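Local coordinates for uncharacterized protein AF_0924 (Archaeoglobus fulgidus, PDB 3DT5), which is of unknown function but probably sits in the cell membrane, this chain being its helical C-terminal domain with a bound calcium ion, at residues E20-K25 and L106-E111; E24-P29 and D99-E104. One frame throughout, in Å; residues are numbered along the deposited sequence.

Contact 1 (E20-K25 and L106-E111). With EDO (1,2-ethanediol), chain C.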
ATOM      1  N   GLU A  20     -10.336   4.327  11.567  1.00 39.01           N
ATOM      2  CA  GLU A  20      -9.049   3.875  12.125  0.60 38.80           C
ATOM      3  C   GLU A  20      -8.679   2.476  11.611  1.00 39.64           C
ATOM      4  O   GLU A  20      -7.521   2.232  11.312  1.00 40.30           O
ATOM      5  CB  GLU A  20      -9.061   3.902  13.667  0.60 38.47           C
ATOM      6  CG  GLU A  20      -8.930   5.323  14.302  0.60 37.60           C
ATOM      7  CD  GLU A  20      -9.300   5.394  15.814  0.60 37.09           C
ATOM      8  OE1 GLU A  20      -9.465   4.335  16.456  0.60 34.23           O
ATOM      9  OE2 GLU A  20      -9.428   6.524  16.368  0.60 33.27           O
ATOM     10  N   ASP A  21      -9.660   1.563  11.503  1.00 39.76           N
ATOM     11  CA  ASP A  21      -9.414   0.197  10.991  1.00 40.53           C
ATOM     12  C   ASP A  21      -8.946   0.226   9.522  1.00 41.49           C
ATOM     13  O   ASP A  21      -8.083  -0.556   9.151  1.00 42.31           O
ATOM     14  CB  ASP A  21     -10.635  -0.722  11.081  1.00 40.15           C
ATOM     15  CG  ASP A  21     -10.976  -1.130  12.506  1.00 41.80           C
ATOM     16  OD1 ASP A  21     -10.142  -0.925  13.413  1.00 42.87           O
ATOM     17  OD2 ASP A  21     -12.087  -1.657  12.717  1.00 43.99           O
ATOM     18  N   ARG A  22      -9.530   1.098   8.703  1.00 40.52           N
ATOM     19  CA  ARG A  22      -9.079   1.218   7.325  1.00 41.59           C
ATOM     20  C   ARG A  22      -7.589   1.644   7.309  1.00 41.85           C
ATOM     21  O   ARG A  22      -6.782   1.038   6.581  1.00 42.51           O
ATOM     22  CB  ARG A  22      -9.952   2.205   6.527  1.00 38.29           C
ATOM     23  CG  ARG A  22     -11.430   1.824   6.413  1.00 40.97           C
ATOM     24  CD  ARG A  22     -12.115   2.883   5.490  1.00 41.78           C
ATOM     25  NE  ARG A  22     -11.772   2.641   4.088  1.00 40.16           N
ATOM     26  CZ  ARG A  22     -11.867   3.534   3.097  1.00 40.71           C
ATOM     27  NH1 ARG A  22     -12.390   4.748   3.283  1.00 39.72           N
ATOM     28  NH2 ARG A  22     -11.499   3.178   1.877  1.00 39.54           N
ATOM     29  N   LEU A  23      -7.240   2.705   8.036  1.00 41.38           N
ATOM     30  CA  LEU A  23      -5.854   3.173   8.105  1.00 41.41           C
ATOM     31  C   LEU A  23      -4.915   2.105   8.650  1.00 41.11           C
ATOM     32  O   LEU A  23      -3.842   1.839   8.076  1.00 40.78           O
ATOM     33  CB  LEU A  23      -5.727   4.442   8.956  1.00 40.95           C
ATOM     34  CG  LEU A  23      -6.496   5.645   8.385  1.00 43.73           C
ATOM     35  CD1 LEU A  23      -6.511   6.780   9.431  1.00 42.15           C
ATOM     36  CD2 LEU A  23      -5.864   6.142   7.064  1.00 40.28           C
ATOM     37  N   GLU A  24      -5.296   1.488   9.767  1.00 40.60           N
ATOM     38  CA  GLU A  24      -4.376   0.606  10.460  1.00 41.21           C
ATOM     39  C   GLU A  24      -4.288  -0.772   9.827  1.00 40.10           C
ATOM     40  O   GLU A  24      -3.268  -1.423   9.951  1.00 39.52           O
ATOM     41  CB  GLU A  24      -4.734   0.449  11.929  1.00 40.71           C
ATOM     42  CG  GLU A  24      -4.501   1.723  12.751  1.00 44.57           C
ATOM     43  CD  GLU A  24      -5.011   1.589  14.193  1.00 46.85           C
ATOM     44  OE1 GLU A  24      -5.432   0.467  14.607  1.00 54.26           O
ATOM     45  OE2 GLU A  24      -4.967   2.607  14.932  1.00 54.86           O
ATOM     46  N   LYS A  25      -5.350  -1.242   9.192  1.00 37.59           N
ATOM     47  CA  LYS A  25      -5.341  -2.642   8.729  1.00 38.48           C
ATOM     48  C   LYS A  25      -5.077  -2.694   7.218  1.00 37.48           C
ATOM     49  O   LYS A  25      -4.807  -3.759   6.681  1.00 37.98           O
ATOM     50  CB  LYS A  25      -6.656  -3.384   9.069  1.00 37.08           C
ATOM     51  CG  LYS A  25      -6.914  -3.555  10.611  1.00 39.07           C
ATOM     52  CD  LYS A  25      -8.277  -4.209  10.808  1.00 41.05           C
ATOM     53  CE  LYS A  25      -8.573  -4.420  12.257  1.00 44.84           C
ATOM     54  NZ  LYS A  25      -9.313  -5.717  12.446  1.00 52.40           N
ATOM     55  N   LEU A 106      -4.252   9.749   1.826  1.00 40.10           N
ATOM     56  CA  LEU A 106      -4.303  11.135   2.301  1.00 40.75           C
ATOM     57  C   LEU A 106      -5.747  11.590   2.481  1.00 40.50           C
ATOM     58  O   LEU A 106      -6.044  12.377   3.381  1.00 40.75           O
ATOM     59  CB  LEU A 106      -3.659  12.076   1.300  1.00 41.51           C
ATOM     60  CG  LEU A 106      -2.148  11.928   1.102  1.00 43.64           C
ATOM     61  CD1 LEU A 106      -1.721  12.823  -0.079  1.00 46.22           C
ATOM     62  CD2 LEU A 106      -1.369  12.202   2.378  1.00 41.90           C
ATOM     63  N   GLU A 107      -6.654  11.121   1.618  1.00 40.26           N
ATOM     64  CA  GLU A 107      -8.058  11.514   1.779  1.00 40.58           C
ATOM     65  C   GLU A 107      -8.635  10.854   3.040  1.00 39.93           C
ATOM     66  O   GLU A 107      -9.349  11.477   3.806  1.00 41.53           O
ATOM     67  CB  GLU A 107      -8.897  11.145   0.539  1.00 41.12           C
ATOM     68  CG  GLU A 107     -10.401  11.393   0.832  1.00 43.38           C
ATOM     69  CD  GLU A 107     -11.251  11.483  -0.420  1.00 45.14           C
ATOM     70  OE1 GLU A 107     -12.489  11.324  -0.295  1.00 45.66           O
ATOM     71  OE2 GLU A 107     -10.693  11.717  -1.519  1.00 44.19           O
ATOM     72  N   VAL A 108      -8.326   9.587   3.280  1.00 39.79           N
ATOM     73  CA  VAL A 108      -8.853   8.922   4.487  1.00 40.58           C
ATOM     74  C   VAL A 108      -8.276   9.600   5.734  1.00 41.54           C
ATOM     75  O   VAL A 108      -8.988   9.820   6.738  1.00 42.63           O
ATOM     76  CB  VAL A 108      -8.580   7.370   4.479  1.00 40.13           C
ATOM     77  CG1 VAL A 108      -9.084   6.713   5.792  1.00 41.57           C
ATOM     78  CG2 VAL A 108      -9.311   6.719   3.295  1.00 40.83           C
ATOM     79  N   LEU A 109      -7.000   9.963   5.692  1.00 42.45           N
ATOM     80  CA  LEU A 109      -6.432  10.745   6.818  1.00 44.64           C
ATOM     81  C   LEU A 109      -7.240  12.056   7.044  1.00 45.49           C
ATOM     82  O   LEU A 109      -7.586  12.377   8.191  1.00 46.77           O
ATOM     83  CB  LEU A 109      -4.985  11.130   6.531  1.00 44.15           C
ATOM     84  CG  LEU A 109      -3.901  10.208   7.004  1.00 45.69           C
ATOM     85  CD1 LEU A 109      -2.586  10.944   6.797  1.00 47.61           C
ATOM     86  CD2 LEU A 109      -4.144   9.886   8.499  1.00 46.38           C
ATOM     87  N   LYS A 110      -7.497  12.807   5.958  1.00 47.08           N
ATOM     88  CA  LYS A 110      -8.293  14.082   6.036  1.00 48.45           C
ATOM     89  C   LYS A 110      -9.673  13.818   6.641  1.00 47.49           C
ATOM     90  O   LYS A 110     -10.133  14.558   7.512  1.00 46.62           O
ATOM     91  CB  LYS A 110      -8.457  14.798   4.685  1.00 48.55           C
ATOM     92  CG  LYS A 110      -7.160  15.228   3.964  1.00 52.26           C
ATOM     93  CD  LYS A 110      -7.415  16.133   2.694  1.00 52.72           C
ATOM     94  CE  LYS A 110      -6.564  15.708   1.420  1.00 57.46           C
ATOM     95  NZ  LYS A 110      -7.314  14.803   0.338  1.00 55.14           N
ATOM     96  N   GLU A 111     -10.314  12.739   6.190  1.00 46.04           N
ATOM     97  CA  GLU A 111     -11.618  12.333   6.713  1.00 45.94           C
ATOM     98  C   GLU A 111     -11.574  11.972   8.207  1.00 47.35           C
ATOM     99  O   GLU A 111     -12.515  12.278   8.973  1.00 47.42           O
ATOM    100  CB  GLU A 111     -12.153  11.174   5.869  1.00 45.00           C
ATOM    101  CG  GLU A 111     -12.409  11.650   4.428  1.00 43.46           C
ATOM    102  CD  GLU A 111     -12.910  10.543   3.511  1.00 43.29           C
ATOM    103  OE1 GLU A 111     -12.443   9.377   3.647  1.00 43.10           O
ATOM    104  OE2 GLU A 111     -13.723  10.846   2.633  1.00 42.95           O
TER
HETATM  105  C1  EDO C 302     -10.813   7.629   0.458  1.00 37.15           C
HETATM  106  O1  EDO C 302     -11.462   8.304  -0.617  1.00 37.46           O
HETATM  107  C2  EDO C 302     -10.780   6.138   0.089  1.00 33.96           C
HETATM  108  O2  EDO C 302     -12.035   5.606   0.416  1.00 33.73           O

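Contact 2 (E24-P29 and D99-E104)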
ATOM      1  N   GLU A  24      -5.296   1.488   9.767  1.00 40.60           N
ATOM      2  CA  GLU A  24      -4.376   0.606  10.460  1.00 41.21           C
ATOM      3  C   GLU A  24      -4.288  -0.772   9.827  1.00 40.10           C
ATOM      4  O   GLU A  24      -3.268  -1.423   9.951  1.00 39.52           O
ATOM      5  CB  GLU A  24      -4.734   0.449  11.929  1.00 40.71           C
ATOM      6  CG  GLU A  24      -4.501   1.723  12.751  1.00 44.57           C
ATOM      7  CD  GLU A  24      -5.011   1.589  14.193  1.00 46.85           C
ATOM      8  OE1 GLU A  24      -5.432   0.467  14.607  1.00 54.26           O
ATOM      9  OE2 GLU A  24      -4.967   2.607  14.932  1.00 54.86           O
ATOM     10  N   LYS A  25      -5.350  -1.242   9.192  1.00 37.59           N
ATOM     11  CA  LYS A  25      -5.341  -2.642   8.729  1.00 38.48           C
ATOM     12  C   LYS A  25      -5.077  -2.694   7.218  1.00 37.48           C
ATOM     13  O   LYS A  25      -4.807  -3.759   6.681  1.00 37.98           O
ATOM     14  CB  LYS A  25      -6.656  -3.384   9.069  1.00 37.08           C
ATOM     15  CG  LYS A  25      -6.914  -3.555  10.611  1.00 39.07           C
ATOM     16  CD  LYS A  25      -8.277  -4.209  10.808  1.00 41.05           C
ATOM     17  CE  LYS A  25      -8.573  -4.420  12.257  1.00 44.84           C
ATOM     18  NZ  LYS A  25      -9.313  -5.717  12.446  1.00 52.40           N
ATOM     19  N   PHE A  26      -5.206  -1.566   6.539  1.00 36.63           N
ATOM     20  CA  PHE A  26      -5.060  -1.576   5.087  1.00 36.56           C
ATOM     21  C   PHE A  26      -4.033  -0.549   4.609  1.00 36.49           C
ATOM     22  O   PHE A  26      -2.974  -0.940   4.139  1.00 36.04           O
ATOM     23  CB  PHE A  26      -6.425  -1.370   4.364  1.00 34.56           C
ATOM     24  CG  PHE A  26      -6.285  -1.468   2.853  1.00 35.23           C
ATOM     25  CD1 PHE A  26      -6.363  -2.709   2.205  1.00 34.93           C
ATOM     26  CD2 PHE A  26      -5.989  -0.340   2.119  1.00 35.33           C
ATOM     27  CE1 PHE A  26      -6.183  -2.838   0.813  1.00 34.41           C
ATOM     28  CE2 PHE A  26      -5.792  -0.431   0.702  1.00 34.59           C
ATOM     29  CZ  PHE A  26      -5.881  -1.682   0.071  1.00 35.77           C
ATOM     30  N   TYR A  27      -4.325   0.743   4.772  1.00 34.98           N
ATOM     31  CA  TYR A  27      -3.488   1.771   4.132  1.00 36.35           C
ATOM     32  C   TYR A  27      -2.057   1.767   4.676  1.00 36.72           C
ATOM     33  O   TYR A  27      -1.105   1.695   3.923  1.00 35.35           O
ATOM     34  CB  TYR A  27      -4.110   3.157   4.287  1.00 35.89           C
ATOM     35  CG  TYR A  27      -5.331   3.275   3.409  1.00 36.02           C
ATOM     36  CD1 TYR A  27      -5.192   3.434   2.018  1.00 36.21           C
ATOM     37  CD2 TYR A  27      -6.603   3.085   3.935  1.00 35.54           C
ATOM     38  CE1 TYR A  27      -6.337   3.456   1.180  1.00 33.59           C
ATOM     39  CE2 TYR A  27      -7.747   3.104   3.115  1.00 35.52           C
ATOM     40  CZ  TYR A  27      -7.593   3.303   1.741  1.00 35.68           C
ATOM     41  OH  TYR A  27      -8.671   3.323   0.902  1.00 35.87           O
ATOM     42  N   ILE A  28      -1.925   1.868   5.992  1.00 36.72           N
ATOM     43  CA  ILE A  28      -0.587   1.950   6.592  1.00 37.30           C
ATOM     44  C   ILE A  28       0.264   0.687   6.326  1.00 37.66           C
ATOM     45  O   ILE A  28       1.400   0.807   5.870  1.00 38.22           O
ATOM     46  CB  ILE A  28      -0.663   2.328   8.089  1.00 37.18           C
ATOM     47  CG1 ILE A  28      -1.240   3.752   8.208  1.00 40.45           C
ATOM     48  CG2 ILE A  28       0.768   2.195   8.793  1.00 38.17           C
ATOM     49  CD1 ILE A  28      -1.692   4.153   9.595  1.00 45.02           C
ATOM     50  N   PRO A  29      -0.272  -0.534   6.601  1.00 37.46           N
ATOM     51  CA  PRO A  29       0.597  -1.679   6.284  1.00 37.87           C
ATOM     52  C   PRO A  29       0.969  -1.797   4.816  1.00 37.25           C
ATOM     53  O   PRO A  29       2.094  -2.170   4.521  1.00 36.03           O
ATOM     54  CB  PRO A  29      -0.194  -2.917   6.749  1.00 38.03           C
ATOM     55  CG  PRO A  29      -1.471  -2.425   7.253  1.00 39.01           C
ATOM     56  CD  PRO A  29      -1.522  -0.929   7.261  1.00 37.05           C
ATOM     57  N   ASP A  99       0.431   4.775  -6.370  1.00 37.53           N
ATOM     58  CA  ASP A  99       0.122   6.228  -6.459  1.00 38.84           C
ATOM     59  C   ASP A  99      -1.344   6.500  -6.092  1.00 38.97           C
ATOM     60  O   ASP A  99      -1.655   7.456  -5.347  1.00 39.76           O
ATOM     61  CB  ASP A  99       0.456   6.753  -7.839  1.00 38.47           C
ATOM     62  CG  ASP A  99       1.980   6.977  -8.043  1.00 42.84           C
ATOM     63  OD1 ASP A  99       2.758   7.120  -7.035  1.00 43.64           O
ATOM     64  OD2 ASP A  99       2.382   7.040  -9.234  1.00 46.57           O
ATOM     65  N   VAL A 100      -2.245   5.645  -6.602  1.00 37.90           N
ATOM     66  CA  VAL A 100      -3.666   5.699  -6.178  1.00 37.30           C
ATOM     67  C   VAL A 100      -3.845   5.402  -4.679  1.00 37.08           C
ATOM     68  O   VAL A 100      -4.607   6.089  -4.012  1.00 37.09           O
ATOM     69  CB  VAL A 100      -4.589   4.761  -7.018  1.00 36.51           C
ATOM     70  CG1 VAL A 100      -6.031   4.836  -6.517  1.00 35.32           C
ATOM     71  CG2 VAL A 100      -4.553   5.198  -8.495  1.00 38.67           C
ATOM     72  N   LEU A 101      -3.172   4.373  -4.168  1.00 36.60           N
ATOM     73  CA  LEU A 101      -3.188   4.079  -2.736  1.00 37.02           C
ATOM     74  C   LEU A 101      -2.797   5.304  -1.876  1.00 38.85           C
ATOM     75  O   LEU A 101      -3.434   5.628  -0.850  1.00 39.32           O
ATOM     76  CB  LEU A 101      -2.195   2.937  -2.479  1.00 36.95           C
ATOM     77  CG  LEU A 101      -1.833   2.551  -1.016  1.00 37.47           C
ATOM     78  CD1 LEU A 101      -3.015   1.886  -0.374  1.00 37.25           C
ATOM     79  CD2 LEU A 101      -0.607   1.571  -1.049  1.00 36.42           C
ATOM     80  N   TRP A 102      -1.733   5.991  -2.298  1.00 39.59           N
ATOM     81  CA  TRP A 102      -1.265   7.162  -1.570  1.00 40.36           C
ATOM     82  C   TRP A 102      -2.340   8.268  -1.619  1.00 39.92           C
ATOM     83  O   TRP A 102      -2.695   8.863  -0.597  1.00 39.63           O
ATOM     84  CB  TRP A 102       0.059   7.683  -2.151  1.00 40.47           C
ATOM     85  CG  TRP A 102       0.540   8.870  -1.333  1.00 41.19           C
ATOM     86  CD1 TRP A 102       0.478  10.222  -1.673  1.00 42.33           C
ATOM     87  CD2 TRP A 102       1.062   8.811  -0.006  1.00 40.74           C
ATOM     88  NE1 TRP A 102       0.982  10.980  -0.625  1.00 41.19           N
ATOM     89  CE2 TRP A 102       1.348  10.145   0.399  1.00 42.55           C
ATOM     90  CE3 TRP A 102       1.379   7.755   0.867  1.00 40.88           C
ATOM     91  CZ2 TRP A 102       1.891  10.444   1.655  1.00 40.52           C
ATOM     92  CZ3 TRP A 102       1.921   8.067   2.127  1.00 42.23           C
ATOM     93  CH2 TRP A 102       2.173   9.395   2.494  1.00 42.88           C
ATOM     94  N   GLU A 103      -2.887   8.566  -2.792  1.00 41.11           N
ATOM     95  CA  GLU A 103      -3.964   9.576  -2.858  0.60 41.24           C
ATOM     96  C   GLU A 103      -5.152   9.209  -1.945  1.00 41.15           C
ATOM     97  O   GLU A 103      -5.694  10.071  -1.209  1.00 41.66           O
ATOM     98  CB  GLU A 103      -4.406   9.819  -4.303  0.60 42.10           C
ATOM     99  CG  GLU A 103      -3.295  10.413  -5.214  0.60 44.76           C
ATOM    100  CD  GLU A 103      -2.598  11.673  -4.651  0.60 50.64           C
ATOM    101  OE1 GLU A 103      -1.333  11.750  -4.657  0.60 50.03           O
ATOM    102  OE2 GLU A 103      -3.312  12.604  -4.215  0.60 53.98           O
ATOM    103  N   GLU A 104      -5.585   7.952  -1.990  1.00 39.85           N
ATOM    104  CA  GLU A 104      -6.705   7.526  -1.101  1.00 39.90           C
ATOM    105  C   GLU A 104      -6.341   7.684   0.361  1.00 39.48           C
ATOM    106  O   GLU A 104      -7.142   8.128   1.152  1.00 41.28           O
ATOM    107  CB  GLU A 104      -7.115   6.061  -1.275  1.00 39.41           C
ATOM    108  CG  GLU A 104      -7.904   5.809  -2.516  1.00 40.47           C
ATOM    109  CD  GLU A 104      -8.724   4.547  -2.467  1.00 41.23           C
ATOM    110  OE1 GLU A 104      -9.562   4.456  -3.384  1.00 40.85           O
ATOM    111  OE2 GLU A 104      -8.552   3.613  -1.613  1.00 42.49           O
TER

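Contact 1 (E20-K25 and L106-E111)
L23 and V108 meet where the two helices come nearest, their side chains sliding past each other in opposite directions. CD2 of L23 lies 3.5 Å from CG1 of V108, and CG of L23 rests against the same methyl. The V108 torsion (CG1 anti to N, chi1 177°) splits the work of the two branches: CG1 packs on L23, while CG2 is sent over one face of the R22 guanidinium, 3.7 Å from NH1 of R22. The other methyl of L23, CD1, touches CD2 of L109 at 4.0 Å; L109 starts out away from the partner helix and only its end swings back. The R22 side chain, bent at chi3 (76°), crosses that of V108 at about a right angle. At the guanidinium edge, in plane, both NH1 and NH2 donate to O2 of a 1,2-ethanediol, probably from the crystallisation liquor (NH2 of R22 to O2, 2.9 Å). NE of R22 is taken by the carbonyl oxygen of L57, in a loop. The segments run roughly antiparallel (143°, axes 10.3 Å apart) and join the N-terminal half of helix 16-35 to the C-terminal half of helix 88-116; I19 and Y27 touch V108, and loop residues L122 and P123 touch L109.

Contact 2 (E24-P29 and D99-E104)
Y27 and E104 are joined by a short hydrogen bond, OH of Y27 to OE2 of E104, 2.5 Å long. The carboxylate oxygen lies at the edge of the phenol ring, in its plane, whereas the hydroxyl meets the carboxylate on its anti side, 35° out of the carboxylate plane; the two planes are 56° apart. Nearer the backbone, CB of E104 comes 3.7 Å from CE1 of Y27, so the acid's stem as well as its head lines the ring, crossing it at about a right angle. L101, one turn earlier, offers a single methyl to two rings: its CD1 sits 3.6 Å from CD1 of Y27 and 3.8 Å from CE2 of F26. The two rings form a T-shaped (edge-to-face) pair with F26 as the edge, CD2 of F26 standing 3.7 Å above the centre of the Y27 ring. With CG of F26 anti to the backbone N (chi1 -176°), that edge is turned onto the Y27 face. A wider pi-type turn at 24-27 interrupts the regular helix here. In the next shell, L62 of helix 60-65 touches both F26 and L101, while F105 packs against Y27. The backbone N of G59 hydrogen-bonds both OH of Y27 and OE2 of E104, and the backbone N of L62 holds OE1 of E104. With both its oxygens gripped by backbone N-H groups, the carboxylate can probably remain ionised, polarising the tyrosine hydroxyl and binding the start of helix 60-65 to the helix pair.

Overall arrangement
From the N terminus, helix 16-35 supplies both first segments, which overlap at E24 and K25; helix 88-116, far along the chain, supplies both partners in reverse order. Contact 2 (24-29 with 99-104) therefore nests inside contact 1 (20-25 with 106-111), the inner one closing a loop of 69 residues and the outer one of 80. Helices 43-52 and 60-65 and strands 74-75 and 83-85 lie within both loops. The centres are 8 Å apart, and probable backbone hydrogen bonds link the two, from N of Y27 to O of R22 and from N of I28 to O of L23. Contact 1 joins the helices toward one end of the domain, while contact 2, near its centre, also ties in helix 60-65.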